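Local coordinates for C-X-C motif chemokine 13 (Homo sapiens, PDB 7JNY), which attracts B-lymphocytes as a chemotactic cytokine by binding the receptor CXCR5, at residues 29-34 against 45-50. Sequence-based numbering, arbitrary orientation.
Sequences RIQILP and IVWKKN
Arg29 pairs with Trp47 and Gln31 with Ile45 as antiparallel hydrogen-bonded pairs, flanking the non-hydrogen-bonded pair Ile30–Val46, and the axes of strand segments 29-33 and 45-48 approach to 4.8 Å at 167°. Trp47 N gives a nearly straight bond to Arg29 O (2.8 Å), whereas the return bond from Arg29 N to Trp47 O is weak at 3.3 Å. At the Gln31–Ile45 pair the bonds run both ways, Gln31 N to Ile45 O and Ile45 N to Gln31 O, each 2.8 Å.

On the face bearing Arg29, Gln31, Ile45 and Trp47, the indole is the centrepiece. The Arg29 chain bends at chi3 (-97°) and brings its guanidinium over one face of the six-membered ring in a cation-pi contact, CZ lying 4.0 Å from the ring centroid. The two planes are inclined by 43°, so NH2 dips closest, 3.3 Å from CZ3. At the ring edge, Trp47 NE1 donates to Gln31 OE1 (3.0 Å), approaching from above the amide plane rather than along a lone pair. With an alanine in place of Trp47, the Arg29 guanidinium would probably lose its aromatic platform and Gln31 OE1 this donor. Further along, Leu33 CD1 meets Ile45 CD1 at 4.0 Å.

Glu4 of strand 2-5 binds both polar ends, through a salt bridge to Arg29 NH1 and a hydrogen bond from Gln31 NE2. The contact forms the central hairpin of the chemokine sheet: Ile45 and Trp47 also touch Ile53 of the outer strand 53-56, while on the reverse face Ile30 packs against Met66 of helix 61-72, which lies across the sheet.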
loop_
_atom_site.group_PDB
_atom_site.type_symbol
_atom_site.label_atom_id
_atom_site.label_comp_id
_atom_site.label_asym_id
_atom_site.label_seq_id
_atom_site.Cartn_x
_atom_site.Cartn_y
_atom_site.Cartn_z
ATOM N N ARG A 29 1.940 -0.654 -8.555
ATOM C CA ARG A 29 2.018 0.504 -7.683
ATOM C C ARG A 29 1.375 0.164 -6.355
ATOM O O ARG A 29 0.385 -0.581 -6.311
ATOM C CB ARG A 29 1.246 1.716 -8.185
ATOM C CG ARG A 29 1.599 2.356 -9.479
ATOM C CD ARG A 29 0.915 3.728 -9.429
ATOM N NE ARG A 29 -0.370 3.691 -10.121
ATOM C CZ ARG A 29 -1.220 4.706 -10.204
ATOM N NH1 ARG A 29 -0.977 5.868 -9.615
ATOM N NH2 ARG A 29 -2.342 4.555 -10.898
ATOM N N ILE A 30 1.852 0.820 -5.300
ATOM C CA ILE A 30 1.171 0.801 -4.005
ATOM C C ILE A 30 0.933 2.241 -3.569
ATOM O O ILE A 30 1.866 3.047 -3.558
ATOM C CB ILE A 30 1.986 0.067 -2.939
ATOM C CG1 ILE A 30 2.123 -1.415 -3.277
ATOM C CG2 ILE A 30 1.349 0.238 -1.583
ATOM C CD1 ILE A 30 3.343 -2.027 -2.638
ATOM N N GLN A 31 -0.298 2.559 -3.174
ATOM C CA GLN A 31 -0.649 3.914 -2.775
ATOM C C GLN A 31 -1.002 3.892 -1.303
ATOM O O GLN A 31 -1.879 3.125 -0.882
ATOM C CB GLN A 31 -1.839 4.435 -3.566
ATOM C CG GLN A 31 -1.580 4.524 -5.049
ATOM C CD GLN A 31 -2.783 5.039 -5.775
ATOM O OE1 GLN A 31 -3.906 4.632 -5.483
ATOM N NE2 GLN A 31 -2.567 5.906 -6.752
ATOM N N ILE A 32 -0.332 4.715 -0.520
ATOM C CA ILE A 32 -0.587 4.785 0.914
ATOM C C ILE A 32 -1.209 6.136 1.198
ATOM O O ILE A 32 -0.639 7.178 0.835
ATOM C CB ILE A 32 0.688 4.586 1.733
ATOM C CG1 ILE A 32 1.251 3.196 1.434
ATOM C CG2 ILE A 32 0.411 4.672 3.209
ATOM C CD1 ILE A 32 2.410 2.874 2.270
ATOM N N LEU A 33 -2.370 6.115 1.854
ATOM C CA LEU A 33 -3.027 7.339 2.299
ATOM C C LEU A 33 -3.103 7.321 3.812
ATOM O O LEU A 33 -4.015 6.688 4.379
ATOM C CB LEU A 33 -4.411 7.435 1.671
ATOM C CG LEU A 33 -4.344 7.434 0.145
ATOM C CD1 LEU A 33 -4.773 6.084 -0.342
ATOM C CD2 LEU A 33 -5.222 8.531 -0.431
ATOM N N PRO A 34 -2.158 7.956 4.501
ATOM C CA PRO A 34 -2.253 8.050 5.949
ATOM C C PRO A 34 -3.575 8.675 6.351
ATOM O O PRO A 34 -4.160 9.481 5.635
ATOM C CB PRO A 34 -1.067 8.925 6.346
ATOM C CG PRO A 34 -0.568 9.531 5.109
ATOM C CD PRO A 34 -1.044 8.736 3.948
ATOM N N ILE A 45 -3.726 1.036 -1.197
ATOM C CA ILE A 45 -4.338 0.585 -2.442
ATOM C C ILE A 45 -3.251 -0.023 -3.326
ATOM O O ILE A 45 -2.245 0.632 -3.625
ATOM C CB ILE A 45 -5.051 1.730 -3.158
ATOM C CG1 ILE A 45 -6.093 2.345 -2.193
ATOM C CG2 ILE A 45 -5.694 1.222 -4.417
ATOM C CD1 ILE A 45 -6.746 3.583 -2.720
ATOM N N VAL A 46 -3.447 -1.259 -3.741
ATOM C CA VAL A 46 -2.455 -1.997 -4.537
ATOM C C VAL A 46 -2.936 -2.099 -5.974
ATOM O O VAL A 46 -4.029 -2.629 -6.248
ATOM C CB VAL A 46 -2.194 -3.392 -3.955
ATOM C CG1 VAL A 46 -1.224 -4.168 -4.868
ATOM C CG2 VAL A 46 -1.649 -3.280 -2.545
ATOM N N TRP A 47 -2.114 -1.606 -6.901
ATOM C CA TRP A 47 -2.419 -1.674 -8.329
ATOM C C TRP A 47 -1.710 -2.874 -8.908
ATOM O O TRP A 47 -0.477 -2.879 -9.005
ATOM C CB TRP A 47 -1.987 -0.406 -9.050
ATOM C CG TRP A 47 -2.759 0.733 -8.595
ATOM C CD1 TRP A 47 -2.828 1.216 -7.323
ATOM C CD2 TRP A 47 -3.646 1.514 -9.378
ATOM N NE1 TRP A 47 -3.681 2.289 -7.275
ATOM C CE2 TRP A 47 -4.203 2.487 -8.526
ATOM C CE3 TRP A 47 -4.019 1.498 -10.728
ATOM C CZ2 TRP A 47 -5.112 3.440 -8.979
ATOM C CZ3 TRP A 47 -4.920 2.443 -11.176
ATOM C CH2 TRP A 47 -5.459 3.401 -10.303
ATOM N N LYS A 48 -2.486 -3.869 -9.312
ATOM C CA LYS A 48 -1.922 -5.131 -9.763
ATOM C C LYS A 48 -1.684 -5.134 -11.265
ATOM O O LYS A 48 -2.276 -4.361 -12.023
ATOM C CB LYS A 48 -2.822 -6.306 -9.366
ATOM C CG LYS A 48 -2.744 -6.590 -7.869
ATOM C CD LYS A 48 -3.814 -7.542 -7.343
ATOM C CE LYS A 48 -3.869 -8.887 -8.056
ATOM N NZ LYS A 48 -4.981 -9.716 -7.497
ATOM N N LYS A 49 -0.781 -6.029 -11.691
ATOM C CA LYS A 49 -0.372 -6.007 -13.081
ATOM C C LYS A 49 -1.530 -6.343 -14.002
ATOM O O LYS A 49 -1.591 -5.825 -15.120
ATOM C CB LYS A 49 0.807 -6.960 -13.289
ATOM C CG LYS A 49 2.105 -6.167 -13.198
ATOM C CD LYS A 49 3.346 -7.004 -13.029
ATOM C CE LYS A 49 4.566 -6.090 -13.031
ATOM N NZ LYS A 49 5.595 -6.501 -12.038
ATOM N N ASN A 50 -2.482 -7.145 -13.541
ATOM C CA ASN A 50 -3.667 -7.455 -14.325
ATOM C C ASN A 50 -4.728 -6.344 -14.265
ATOM O O ASN A 50 -5.859 -6.583 -14.692
ATOM C CB ASN A 50 -4.243 -8.798 -13.861
ATOM C CG ASN A 50 -4.907 -8.729 -12.496
ATOM O OD1 ASN A 50 -5.064 -7.658 -11.910
ATOM N ND2 ASN A 50 -5.249 -9.899 -11.957
#